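Side-chain contacts in geranyltranstransferase (Agrobacterium tumefaciens, PDB 2H8O), which probably catalyses the condensation of geranyl diphosphate with isopentenyl diphosphate to farnesyl diphosphate, a step of isoprenoid chain elongation: residues R87-L92 with L256-A261; E115-Y120 with G223-F228. One frame throughout, in Å; residues are numbered along the deposited sequence.

Contact 1 (R87-L92 with L256-A261); sequences RLRPFL and LSFQLA
Leu88 and Phe258 mark the nearest approach of the two backbones, yet their CA atoms are still 10.5 Å apart, so side chains alone bridge the gap. Residues 88-92 form the first turn of helix 88-99, with Arg87 at its N-cap position; residues 256-261 lie well inside helix 241-267. Both Leu88 and Phe258 point their CB atoms at the opposite helix. In Phe258 the ring carbon CG stands anti to the backbone N (chi1 178°), which carries the ring out from helix 241-267; the Phe258 and Leu88 side chains lie alongside each other, pointing in opposite directions. The methyl CD2 of Leu88 lies 3.9 Å from CD1 of Phe258 and 4.0 Å from its CE1, so the methyl rests against the CD1–CE1 bond, approaching the ring obliquely. At the far end of the ring, CZ of Phe258 is 3.9 Å from NH2 of Arg89. The arginine chain is extended from CG to NE and then bends at the last torsion (chi4 77°), bringing the guanidinium round so that its plane stands 80° from that of the phenyl ring. The arginine and phenylalanine side chains cross at about a right angle, in van der Waals contact; no hydrogen bond spans the two segments. Leu226 and Ile330 also pack on Phe258, while Leu114 and His118 touch Arg89. The contact joins two signature sequences of polyprenyl synthetases: Arg89 and Pro90 are fixed positions of the GGKxxRP motif, associated in relatives with isopentenyl diphosphate binding, Arg87 and Leu88 fill its variable ones, and Phe258 and Gln259 open FQxxDDxxD, the second aspartate-rich motif.

Contact 2 (E115-Y120 with G223-F228); sequences ECLHCY and GALLRF
In the all-helical isoprenoid synthase fold, the helix that leads into the first aspartate-rich motif packs through Leu117 and His118 against Leu225 of helix 211-237, deep in the core of the subunit. The backbones come closest at His118 and Leu225, whose CA atoms are 7.9 Å apart, and the two segments together bury 100 Å². Leu225 supplies more than half of this. Its CB points at helix 104-125, and with CG anti to its carbonyl carbon (chi1 -69°) the branched end reaches toward Leu117 and the backbone of His118. Methyl CD1 of Leu225 makes both contacts: it sits 4.0 Å from CD2 of Leu117 and 4.3 Å from CA of His118. The two leucine side chains meet at a slanting angle, a purely apolar meeting of branch ends. CD1 of Leu225 also lies 4.4 Å from CB of His118, at the root of the histidine side chain. Met194, at the start of helix 194-206, touches both Leu117 and Leu225 and so joins the apolar cluster, which Leu159 and Ala189 extend on the Leu117 side. Within helix 104-125, the edge of the Tyr120 ring is turned to CA of Leu117 in the ring plane; this tyrosine also packs on Asp156 of the second subunit, which places the contact not far from the dimer interface. The polar end of His118 is engaged away from the leucines: its NE2 is hydrogen-bonded to the backbone O of Gly84, which ties down the imidazole whose CB borders Leu225.

The centres of contacts 1 and 2 lie 10 Å apart, and contact 2 is nested along the chain inside the loop that contact 1 closes. Four helices are involved, in two consecutive pairs: 88-99 with 104-125, and 211-237 with 241-267. A salt bridge and packing join the contacts: Arg87 NH1 lies 2.8 Å from Glu115 OE2, and Leu92 CD1 packs 3.6 Å from Leu226 CD2. Contact 2 is buried near the centre of the subunit, whereas contact 1 is nearer the surface. Helices 88-99 and 241-267 carry residues of signature motifs and helix 104-125 leads into another, so both contacts lie among the helices that in relatives surround the substrate cavity.

Contact 1 (R87-L92 with L256-A261)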
# COMPACT_ATOMS: atom_id res chain seq x y z
N ARG A 87 -0.94 20.62 2.62
CA ARG A 87 -1.45 19.73 3.65
C ARG A 87 -2.96 19.87 3.89
O ARG A 87 -3.45 19.67 4.99
CB ARG A 87 -0.68 19.88 4.97
CG ARG A 87 0.82 20.02 4.82
CD ARG A 87 1.50 18.86 4.09
NE ARG A 87 2.93 19.09 4.07
CZ ARG A 87 3.83 18.38 3.39
NH1 ARG A 87 3.46 17.36 2.63
NH2 ARG A 87 5.11 18.73 3.46
N LEU A 88 -3.71 20.14 2.83
CA LEU A 88 -5.17 20.18 2.94
C LEU A 88 -5.77 18.87 3.43
O LEU A 88 -6.74 18.86 4.19
CB LEU A 88 -5.79 20.55 1.59
CG LEU A 88 -7.31 20.58 1.56
CD1 LEU A 88 -7.84 21.66 2.50
CD2 LEU A 88 -7.82 20.78 0.14
N ARG A 89 -5.24 17.74 2.96
CA ARG A 89 -5.84 16.46 3.33
C ARG A 89 -5.72 16.17 4.86
O ARG A 89 -6.73 15.89 5.51
CB ARG A 89 -5.32 15.33 2.44
CG ARG A 89 -5.84 15.52 1.02
CD ARG A 89 -5.10 14.71 -0.03
NE ARG A 89 -5.47 15.12 -1.38
CZ ARG A 89 -5.03 16.22 -1.99
NH1 ARG A 89 -4.18 17.05 -1.37
NH2 ARG A 89 -5.43 16.50 -3.21
N PRO A 90 -4.51 16.27 5.43
CA PRO A 90 -4.42 16.21 6.89
C PRO A 90 -5.27 17.25 7.63
O PRO A 90 -5.84 16.94 8.67
CB PRO A 90 -2.94 16.44 7.19
CG PRO A 90 -2.25 16.46 5.94
CD PRO A 90 -3.18 16.32 4.80
N PHE A 91 -5.36 18.46 7.08
CA PHE A 91 -6.19 19.49 7.68
C PHE A 91 -7.61 18.98 7.84
O PHE A 91 -8.24 19.13 8.90
CB PHE A 91 -6.18 20.76 6.82
CG PHE A 91 -7.22 21.74 7.19
CD1 PHE A 91 -6.95 22.78 8.07
CD2 PHE A 91 -8.51 21.64 6.67
CE1 PHE A 91 -7.96 23.69 8.41
CE2 PHE A 91 -9.49 22.54 7.02
CZ PHE A 91 -9.22 23.55 7.87
N LEU A 92 -8.13 18.37 6.77
CA LEU A 92 -9.52 17.91 6.77
C LEU A 92 -9.73 16.77 7.77
O LEU A 92 -10.76 16.73 8.47
CB LEU A 92 -9.95 17.50 5.35
CG LEU A 92 -10.08 18.66 4.35
CD1 LEU A 92 -10.16 18.13 2.91
CD2 LEU A 92 -11.28 19.55 4.67
N LEU A 256 -15.54 17.98 -5.15
CA LEU A 256 -16.18 18.57 -6.32
C LEU A 256 -15.72 20.04 -6.48
O LEU A 256 -15.37 20.48 -7.58
CB LEU A 256 -17.71 18.48 -6.22
CG LEU A 256 -18.33 17.06 -6.30
CD1 LEU A 256 -19.82 17.03 -5.87
CD2 LEU A 256 -18.17 16.54 -7.70
N SER A 257 -15.71 20.78 -5.37
CA SER A 257 -15.30 22.17 -5.41
C SER A 257 -13.81 22.32 -5.71
O SER A 257 -13.40 23.21 -6.47
CB SER A 257 -15.64 22.87 -4.09
OG SER A 257 -17.05 22.98 -3.93
N PHE A 258 -13.01 21.46 -5.10
CA PHE A 258 -11.55 21.45 -5.30
C PHE A 258 -11.21 21.30 -6.78
O PHE A 258 -10.40 22.05 -7.31
CB PHE A 258 -10.96 20.32 -4.46
CG PHE A 258 -9.46 20.15 -4.60
CD1 PHE A 258 -8.60 20.72 -3.67
CD2 PHE A 258 -8.93 19.40 -5.64
CE1 PHE A 258 -7.23 20.55 -3.78
CE2 PHE A 258 -7.58 19.23 -5.77
CZ PHE A 258 -6.72 19.80 -4.84
N GLN A 259 -11.88 20.36 -7.43
CA GLN A 259 -11.64 20.09 -8.85
C GLN A 259 -12.05 21.26 -9.74
O GLN A 259 -11.27 21.70 -10.60
CB GLN A 259 -12.40 18.82 -9.26
CG GLN A 259 -12.15 18.36 -10.69
CD GLN A 259 -10.70 18.00 -10.90
OE1 GLN A 259 -10.12 17.24 -10.12
NE2 GLN A 259 -10.09 18.56 -11.96
N LEU A 260 -13.26 21.77 -9.56
CA LEU A 260 -13.77 22.90 -10.34
C LEU A 260 -12.91 24.15 -10.18
O LEU A 260 -12.53 24.78 -11.15
CB LEU A 260 -15.19 23.27 -9.94
CG LEU A 260 -16.38 22.63 -10.64
CD1 LEU A 260 -17.65 23.21 -10.07
CD2 LEU A 260 -16.31 22.85 -12.15
N ALA A 261 -12.61 24.50 -8.93
CA ALA A 261 -11.80 25.69 -8.66
C ALA A 261 -10.47 25.59 -9.37
O ALA A 261 -10.00 26.58 -9.95
CB ALA A 261 -11.59 25.88 -7.14

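Contact 2 (E115-Y120 with G223-F228)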
# COMPACT_ATOMS: atom_id res chain seq x y z
N GLU A 115 -1.44 11.88 4.24
CA GLU A 115 -0.46 12.70 3.56
C GLU A 115 0.65 11.87 2.89
O GLU A 115 1.11 12.19 1.77
CB GLU A 115 0.11 13.76 4.50
CG GLU A 115 0.93 14.86 3.80
CD GLU A 115 0.17 15.71 2.76
OE1 GLU A 115 -1.07 15.67 2.67
OE2 GLU A 115 0.83 16.45 2.01
N CYS A 116 1.12 10.83 3.58
CA CYS A 116 2.11 9.94 2.98
C CYS A 116 1.55 9.37 1.68
O CYS A 116 2.24 9.30 0.68
CB CYS A 116 2.48 8.78 3.89
SG CYS A 116 3.61 9.24 5.20
N LEU A 117 0.28 8.95 1.71
CA LEU A 117 -0.33 8.37 0.51
C LEU A 117 -0.46 9.44 -0.59
O LEU A 117 -0.11 9.20 -1.75
CB LEU A 117 -1.66 7.70 0.87
CG LEU A 117 -2.18 6.70 -0.18
CD1 LEU A 117 -3.00 5.57 0.44
CD2 LEU A 117 -2.91 7.44 -1.27
N HIS A 118 -0.99 10.60 -0.23
CA HIS A 118 -1.04 11.69 -1.20
C HIS A 118 0.34 11.93 -1.85
O HIS A 118 0.47 12.04 -3.06
CB HIS A 118 -1.56 12.98 -0.53
CG HIS A 118 -1.41 14.20 -1.38
ND1 HIS A 118 -2.05 14.34 -2.60
CD2 HIS A 118 -0.70 15.33 -1.19
CE1 HIS A 118 -1.73 15.52 -3.11
NE2 HIS A 118 -0.90 16.13 -2.28
N CYS A 119 1.38 12.01 -1.03
CA CYS A 119 2.70 12.30 -1.54
C CYS A 119 3.25 11.17 -2.41
O CYS A 119 3.94 11.43 -3.39
CB CYS A 119 3.67 12.63 -0.41
SG CYS A 119 3.27 14.21 0.41
N TYR A 120 2.93 9.92 -2.09
CA TYR A 120 3.38 8.81 -2.93
C TYR A 120 2.80 9.00 -4.32
O TYR A 120 3.47 8.74 -5.33
CB TYR A 120 2.97 7.43 -2.36
CG TYR A 120 1.97 6.63 -3.20
CD1 TYR A 120 2.36 6.00 -4.37
CD2 TYR A 120 0.65 6.48 -2.78
CE1 TYR A 120 1.46 5.28 -5.15
CE2 TYR A 120 -0.25 5.77 -3.54
CZ TYR A 120 0.15 5.15 -4.71
OH TYR A 120 -0.73 4.41 -5.50
N GLY A 223 -11.25 13.35 -6.06
CA GLY A 223 -12.30 13.41 -5.06
C GLY A 223 -12.16 12.41 -3.92
O GLY A 223 -12.51 12.71 -2.78
N ALA A 224 -11.69 11.20 -4.23
CA ALA A 224 -11.81 10.08 -3.28
C ALA A 224 -10.98 10.33 -2.01
O ALA A 224 -11.45 10.05 -0.91
CB ALA A 224 -11.42 8.75 -3.94
N LEU A 225 -9.77 10.86 -2.15
CA LEU A 225 -8.93 11.14 -0.97
C LEU A 225 -9.52 12.25 -0.10
O LEU A 225 -9.36 12.23 1.11
CB LEU A 225 -7.48 11.52 -1.32
CG LEU A 225 -6.62 10.41 -1.91
CD1 LEU A 225 -5.16 10.77 -1.73
CD2 LEU A 225 -6.90 9.06 -1.26
N LEU A 226 -10.18 13.21 -0.74
CA LEU A 226 -10.83 14.33 0.00
C LEU A 226 -12.10 13.85 0.73
O LEU A 226 -12.35 14.23 1.88
CB LEU A 226 -11.07 15.53 -0.92
CG LEU A 226 -9.78 16.19 -1.45
CD1 LEU A 226 -10.10 17.07 -2.68
CD2 LEU A 226 -9.05 16.98 -0.34
N ARG A 227 -12.87 13.00 0.08
CA ARG A 227 -13.98 12.28 0.70
C ARG A 227 -13.51 11.49 1.93
O ARG A 227 -14.06 11.62 3.03
CB ARG A 227 -14.63 11.35 -0.35
CG ARG A 227 -15.76 10.50 0.17
CD ARG A 227 -16.10 9.38 -0.83
NE ARG A 227 -15.13 8.29 -0.76
CZ ARG A 227 -14.75 7.51 -1.77
NH1 ARG A 227 -15.21 7.71 -3.00
NH2 ARG A 227 -13.86 6.55 -1.54
N PHE A 228 -12.48 10.68 1.73
CA PHE A 228 -11.90 9.90 2.80
C PHE A 228 -11.46 10.82 3.96
O PHE A 228 -11.68 10.50 5.12
CB PHE A 228 -10.71 9.07 2.31
CG PHE A 228 -9.91 8.48 3.43
CD1 PHE A 228 -10.27 7.26 4.00
CD2 PHE A 228 -8.84 9.16 3.97
CE1 PHE A 228 -9.56 6.75 5.08
CE2 PHE A 228 -8.13 8.66 5.06
CZ PHE A 228 -8.49 7.45 5.61